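Local structure of protein Pcdhgb2 (Mus musculus, 5SZR) at residues C147-N152 with Y181-V186; V110-V115 with V199-H204. The protein probably acts as a calcium-dependent cell-adhesion protein that may help establish and maintain neuronal connections, represented here by extracellular cadherin domains 3 to 6. All blocks are in the same frame, centred on the assembly; numbering follows the deposited sequence.

Contact 1. Residues C147-N152 with Y181-V186; sequences CHVLGN and YNVTIV. With NAG (2-acetamido-2-deoxy-beta-D-glucopyranose), chain D.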
loop_
_atom_site.group_PDB
_atom_site.type_symbol
_atom_site.label_atom_id
_atom_site.label_comp_id
_atom_site.label_asym_id
_atom_site.label_seq_id
_atom_site.Cartn_x
_atom_site.Cartn_y
_atom_site.Cartn_z
ATOM N N CYS A 147 -12.387 16.277 -30.166
ATOM C CA CYS A 147 -11.511 15.548 -29.266
ATOM C C CYS A 147 -12.241 14.382 -28.615
ATOM O O CYS A 147 -13.469 14.368 -28.496
ATOM C CB CYS A 147 -10.962 16.461 -28.172
ATOM S SG CYS A 147 -9.899 17.766 -28.753
ATOM N N HIS A 148 -11.450 13.405 -28.184
ATOM C CA HIS A 148 -11.928 12.310 -27.356
ATOM C C HIS A 148 -10.740 11.760 -26.583
ATOM O O HIS A 148 -9.583 12.002 -26.935
ATOM C CB HIS A 148 -12.607 11.212 -28.187
ATOM C CG HIS A 148 -11.670 10.456 -29.075
ATOM N ND1 HIS A 148 -10.626 11.058 -29.744
ATOM C CD2 HIS A 148 -11.618 9.143 -29.404
ATOM C CE1 HIS A 148 -9.976 10.150 -30.450
ATOM N NE2 HIS A 148 -10.557 8.980 -30.260
ATOM N N VAL A 149 -11.044 11.028 -25.518
ATOM C CA VAL A 149 -10.036 10.446 -24.640
ATOM C C VAL A 149 -9.883 8.974 -24.984
ATOM O O VAL A 149 -10.873 8.277 -25.232
ATOM C CB VAL A 149 -10.427 10.634 -23.162
ATOM C CG1 VAL A 149 -9.461 9.890 -22.236
ATOM C CG2 VAL A 149 -10.464 12.108 -22.816
ATOM N N LEU A 150 -8.642 8.497 -25.020
ATOM C CA LEU A 150 -8.402 7.075 -25.204
ATOM C C LEU A 150 -8.520 6.339 -23.875
ATOM O O LEU A 150 -8.173 6.867 -22.814
ATOM C CB LEU A 150 -7.021 6.832 -25.813
ATOM C CG LEU A 150 -6.833 7.307 -27.257
ATOM C CD1 LEU A 150 -5.420 7.015 -27.735
ATOM C CD2 LEU A 150 -7.857 6.660 -28.179
ATOM N N GLY A 151 -9.026 5.111 -23.942
ATOM C CA GLY A 151 -9.144 4.277 -22.765
ATOM C C GLY A 151 -10.352 4.618 -21.914
ATOM O O GLY A 151 -11.094 5.573 -22.159
ATOM N N ASN A 152 -10.546 3.801 -20.879
ATOM C CA ASN A 152 -11.661 3.944 -19.947
ATOM C C ASN A 152 -11.138 3.829 -18.515
ATOM O O ASN A 152 -11.471 2.907 -17.770
ATOM C CB ASN A 152 -12.743 2.901 -20.225
ATOM C CG ASN A 152 -14.005 3.143 -19.424
ATOM O OD1 ASN A 152 -14.326 4.282 -19.080
ATOM N ND2 ASN A 152 -14.728 2.072 -19.118
ATOM N N TYR A 181 -1.431 8.328 -13.572
ATOM C CA TYR A 181 -2.228 8.162 -14.782
ATOM C C TYR A 181 -1.564 8.854 -15.962
ATOM O O TYR A 181 -1.079 9.984 -15.839
ATOM C CB TYR A 181 -3.637 8.743 -14.620
ATOM C CG TYR A 181 -4.596 7.913 -13.806
ATOM C CD1 TYR A 181 -5.125 6.734 -14.310
ATOM C CD2 TYR A 181 -5.004 8.329 -12.545
ATOM C CE1 TYR A 181 -6.017 5.981 -13.569
ATOM C CE2 TYR A 181 -5.893 7.583 -11.798
ATOM C CZ TYR A 181 -6.396 6.414 -12.316
ATOM O OH TYR A 181 -7.285 5.676 -11.577
ATOM N N ASN A 182 -1.565 8.185 -17.113
ATOM C CA ASN A 182 -1.185 8.791 -18.387
ATOM C C ASN A 182 -2.432 8.847 -19.263
ATOM O O ASN A 182 -2.911 7.812 -19.740
ATOM C CB ASN A 182 -0.058 8.013 -19.063
ATOM C CG ASN A 182 1.318 8.447 -18.589
ATOM O OD1 ASN A 182 1.499 9.575 -18.132
ATOM N ND2 ASN A 182 2.298 7.551 -18.700
ATOM N N VAL A 183 -2.959 10.052 -19.470
ATOM C CA VAL A 183 -4.207 10.261 -20.197
ATOM C C VAL A 183 -3.875 10.879 -21.547
ATOM O O VAL A 183 -3.336 11.991 -21.616
ATOM C CB VAL A 183 -5.178 11.150 -19.404
ATOM C CG1 VAL A 183 -6.517 11.248 -20.114
ATOM C CG2 VAL A 183 -5.356 10.605 -17.992
ATOM N N THR A 184 -4.203 10.159 -22.619
ATOM C CA THR A 184 -3.932 10.595 -23.984
ATOM C C THR A 184 -5.198 11.187 -24.592
ATOM O O THR A 184 -6.210 10.490 -24.731
ATOM C CB THR A 184 -3.429 9.433 -24.840
ATOM O OG1 THR A 184 -2.115 9.054 -24.415
ATOM C CG2 THR A 184 -3.386 9.834 -26.307
ATOM N N ILE A 185 -5.140 12.464 -24.955
ATOM C CA ILE A 185 -6.248 13.154 -25.603
ATOM C C ILE A 185 -5.912 13.307 -27.082
ATOM O O ILE A 185 -4.857 13.849 -27.432
ATOM C CB ILE A 185 -6.520 14.516 -24.948
ATOM C CG1 ILE A 185 -7.052 14.319 -23.527
ATOM C CG2 ILE A 185 -7.490 15.332 -25.796
ATOM C CD1 ILE A 185 -7.369 15.605 -22.808
ATOM N N VAL A 186 -6.802 12.828 -27.950
ATOM C CA VAL A 186 -6.586 12.825 -29.393
ATOM C C VAL A 186 -7.553 13.811 -30.034
ATOM O O VAL A 186 -8.743 13.830 -29.700
ATOM C CB VAL A 186 -6.769 11.417 -29.987
ATOM C CG1 VAL A 186 -6.547 11.439 -31.493
ATOM C CG2 VAL A 186 -5.821 10.432 -29.320
HETATM C C1 NAG D . 3.644 7.858 -18.274
HETATM C C2 NAG D . 4.206 6.786 -17.342
HETATM C C3 NAG D . 5.590 7.196 -16.857
HETATM C C4 NAG D . 6.508 7.445 -18.047
HETATM C C5 NAG D . 5.885 8.491 -18.974
HETATM C C6 NAG D . 6.685 8.719 -20.239
HETATM C C7 NAG D . 2.690 5.379 -16.019
HETATM C C8 NAG D . 1.814 5.303 -14.806
HETATM N N2 NAG D . 3.319 6.543 -16.214
HETATM O O3 NAG D . 6.120 6.180 -16.013
HETATM O O4 NAG D . 7.784 7.883 -17.585
HETATM O O5 NAG D . 4.568 8.076 -19.378
HETATM O O6 NAG D . 6.680 7.568 -21.072
HETATM O O7 NAG D . 2.822 4.431 -16.788
HETATM O O HOH W 1 -5.762 7.767 -22.325
#
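H148 and V186 form an antiparallel hydrogen-bonded pair, H148 N giving to V186 O and V186 N to H148 O, both at 3.1 Å, and a nearly linear bond joins L150 N to T184 O (3.2 Å, 179°). A water carries the link further, donating to L150 O and accepting from T184 N. V186 O is gripped more than once: besides H148 N it receives a CA-H contact from C147 and a weak bond from H148 ND1, 3.4 Å long, which reaches it at the ring's edge, in the imidazole plane. That reach depends on the first torsion of H148 (chi1 68°), which sets CG between its backbone N and carbonyl carbon. The imidazole and the valine then run side by side in the same direction, with H148 CE1 3.5 Å from V186 CB. Strand 145-149 is an edge strand of one sheet, paired here with 180-189, in the second of the construct's four cadherin domains, each a Greek-key beta sandwich. V149 and I185, the adjacent non-hydrogen-bonded pair, face its interior, where L157 and I132 of the opposing sheet meet V149 and I185 respectively. V149 CG1 lies 3.9 Å from V183 CG1, while V149 CG2 packs against I185 CG1. L150 reaches across T184 and V186, its CD1 lying 3.8 Å from both T184 CG2 and V186 CG2. Toward the start of strand 180-189, N182 carries a glycan: its ND2 is covalently bonded to C1 of N-acetylglucosamine, and its OD1 is hydrogen-bonded to T202 OG1.

Contact 2. Residues V110-V115 with V199-H204; sequences VIVTSV and VIITLH
V110, V112 and V115 pack against V199, I201 and L203 across the interior of a cadherin beta sandwich, strands 110-113 and 199-204 belonging to different sheets and running nearly parallel (14°), their axes 8.9 Å apart at closest. No hydrogen bond joins them; the contact is wholly apolar. V199 wedges between two valines: its CG2 lies 3.7 Å from V110 CG1 and 3.8 Å from V112 CG2. Chi1 of -67° sets V199 CG1 anti to the carbonyl carbon and leaves CG2, the branch that meets both, between the backbone N and that carbon. V112 and V199 pass one another head to tail, whereas V112 and I201 approach tip to tip. The extended I201 chain (chi2 179°) carries CD1 to V112 CG1 at 3.6 Å. An alanine in place of V112 would remove both methyl branches and would probably leave I201 CD1 without its nearest partner in this segment and V199 CG2 with V110 alone, opening a gap between the sheets. Outward from this shell, I132 of strand 128-135 touches V110 and V112, and I185 of strand 180-189 touches I201. Backbone bonds I111-K133 and T113-L131 fix one strand in its sheet, V199-I185 and I201-V183 the other. Beyond T113 the chain turns, and V115 closes the far end of the contact with a single methyl, CG1, 4.0 Å from both I201 CG2 and L203 CD2.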
loop_
_atom_site.group_PDB
_atom_site.type_symbol
_atom_site.label_atom_id
_atom_site.label_comp_id
_atom_site.label_asym_id
_atom_site.label_seq_id
_atom_site.Cartn_x
_atom_site.Cartn_y
_atom_site.Cartn_z
ATOM N N VAL A 110 -3.524 20.691 -29.742
ATOM C CA VAL A 110 -4.254 20.607 -28.482
ATOM C C VAL A 110 -3.512 21.436 -27.442
ATOM O O VAL A 110 -2.301 21.263 -27.249
ATOM C CB VAL A 110 -4.402 19.149 -28.016
ATOM C CG1 VAL A 110 -5.424 19.046 -26.896
ATOM C CG2 VAL A 110 -4.779 18.252 -29.178
ATOM N N ILE A 111 -4.233 22.330 -26.771
ATOM C CA ILE A 111 -3.657 23.233 -25.780
ATOM C C ILE A 111 -4.260 22.878 -24.429
ATOM O O ILE A 111 -5.466 23.063 -24.214
ATOM C CB ILE A 111 -3.908 24.706 -26.128
ATOM C CG1 ILE A 111 -3.547 24.984 -27.592
ATOM C CG2 ILE A 111 -3.115 25.610 -25.199
ATOM C CD1 ILE A 111 -2.102 24.687 -27.936
ATOM N N VAL A 112 -3.423 22.381 -23.517
ATOM C CA VAL A 112 -3.848 21.895 -22.206
ATOM C C VAL A 112 -3.344 22.866 -21.146
ATOM O O VAL A 112 -2.141 23.143 -21.075
ATOM C CB VAL A 112 -3.319 20.479 -21.934
ATOM C CG1 VAL A 112 -3.807 19.980 -20.590
ATOM C CG2 VAL A 112 -3.726 19.528 -23.054
ATOM N N THR A 113 -4.254 23.376 -20.318
ATOM C CA THR A 113 -3.897 24.265 -19.222
ATOM C C THR A 113 -4.608 23.822 -17.952
ATOM O O THR A 113 -5.539 23.012 -17.982
ATOM C CB THR A 113 -4.251 25.731 -19.521
ATOM O OG1 THR A 113 -5.661 25.853 -19.737
ATOM C CG2 THR A 113 -3.499 26.235 -20.741
ATOM N N SER A 114 -4.143 24.372 -16.828
ATOM C CA SER A 114 -4.750 24.174 -15.510
ATOM C C SER A 114 -4.931 22.694 -15.183
ATOM O O SER A 114 -6.001 22.249 -14.762
ATOM C CB SER A 114 -6.082 24.920 -15.402
ATOM O OG SER A 114 -5.869 26.318 -15.337
ATOM N N VAL A 115 -3.865 21.921 -15.377
ATOM C CA VAL A 115 -3.884 20.531 -14.941
ATOM C C VAL A 115 -3.821 20.480 -13.418
ATOM O O VAL A 115 -2.937 21.084 -12.796
ATOM C CB VAL A 115 -2.730 19.748 -15.578
ATOM C CG1 VAL A 115 -2.755 18.296 -15.109
ATOM C CG2 VAL A 115 -2.816 19.834 -17.090
ATOM N N VAL A 199 -2.026 14.581 -27.211
ATOM C CA VAL A 199 -1.229 15.025 -26.073
ATOM C C VAL A 199 -1.482 14.077 -24.906
ATOM O O VAL A 199 -2.612 13.628 -24.686
ATOM C CB VAL A 199 -1.544 16.479 -25.664
ATOM C CG1 VAL A 199 -1.090 17.452 -26.744
ATOM C CG2 VAL A 199 -3.028 16.649 -25.374
ATOM N N ILE A 200 -0.425 13.779 -24.158
ATOM C CA ILE A 200 -0.491 12.874 -23.018
ATOM C C ILE A 200 -0.424 13.709 -21.748
ATOM O O ILE A 200 0.556 14.428 -21.521
ATOM C CB ILE A 200 0.635 11.830 -23.061
ATOM C CG1 ILE A 200 0.532 11.019 -24.357
ATOM C CG2 ILE A 200 0.572 10.930 -21.838
ATOM C CD1 ILE A 200 1.666 10.055 -24.571
ATOM N N ILE A 201 -1.475 13.632 -20.939
ATOM C CA ILE A 201 -1.535 14.317 -19.655
ATOM C C ILE A 201 -1.196 13.303 -18.575
ATOM O O ILE A 201 -1.872 12.275 -18.447
ATOM C CB ILE A 201 -2.919 14.933 -19.403
ATOM C CG1 ILE A 201 -3.329 15.835 -20.567
ATOM C CG2 ILE A 201 -2.924 15.708 -18.096
ATOM C CD1 ILE A 201 -4.690 16.454 -20.391
ATOM N N THR A 202 -0.150 13.588 -17.805
ATOM C CA THR A 202 0.243 12.742 -16.688
ATOM C C THR A 202 -0.414 13.250 -15.412
ATOM O O THR A 202 -0.325 14.439 -15.092
ATOM C CB THR A 202 1.763 12.720 -16.529
ATOM O OG1 THR A 202 2.351 12.031 -17.642
ATOM C CG2 THR A 202 2.157 12.018 -15.235
ATOM N N LEU A 203 -1.077 12.348 -14.693
ATOM C CA LEU A 203 -1.789 12.684 -13.467
ATOM C C LEU A 203 -1.125 12.014 -12.273
ATOM O O LEU A 203 -0.920 10.793 -12.270
ATOM C CB LEU A 203 -3.259 12.267 -13.553
ATOM C CG LEU A 203 -4.042 12.987 -14.650
ATOM C CD1 LEU A 203 -5.516 12.607 -14.600
ATOM C CD2 LEU A 203 -3.854 14.488 -14.512
ATOM N N HIS A 204 -0.789 12.815 -11.271
ATOM C CA HIS A 204 -0.267 12.326 -10.005
ATOM C C HIS A 204 -1.393 12.364 -8.980
ATOM O O HIS A 204 -1.962 13.429 -8.723
ATOM C CB HIS A 204 0.918 13.170 -9.543
ATOM C CG HIS A 204 2.161 12.951 -10.347
ATOM N ND1 HIS A 204 2.391 11.793 -11.058
ATOM C CD2 HIS A 204 3.241 13.741 -10.553
ATOM C CE1 HIS A 204 3.560 11.880 -11.668
ATOM N NE2 HIS A 204 4.095 13.051 -11.378
#

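How the contacts relate
From the N terminus, strand 109-113 comes first, and contact 2 brings it against strand 196-206 near the end of the same cadherin domain, closing a loop of 83 residues. Contact 1 closes a shorter one of 28 residues, from strand 145-149 to strand 180-189, and lies entirely within the first, so the two do not cross. Contact 1 joins neighbours within one sheet; contact 2 links that sheet to the opposing one. They meet where strands 180-189 and 196-206, consecutive in the chain, lie side by side: the backbones of Y181 and L203 are hydrogen-bonded, and T184 packs on I200.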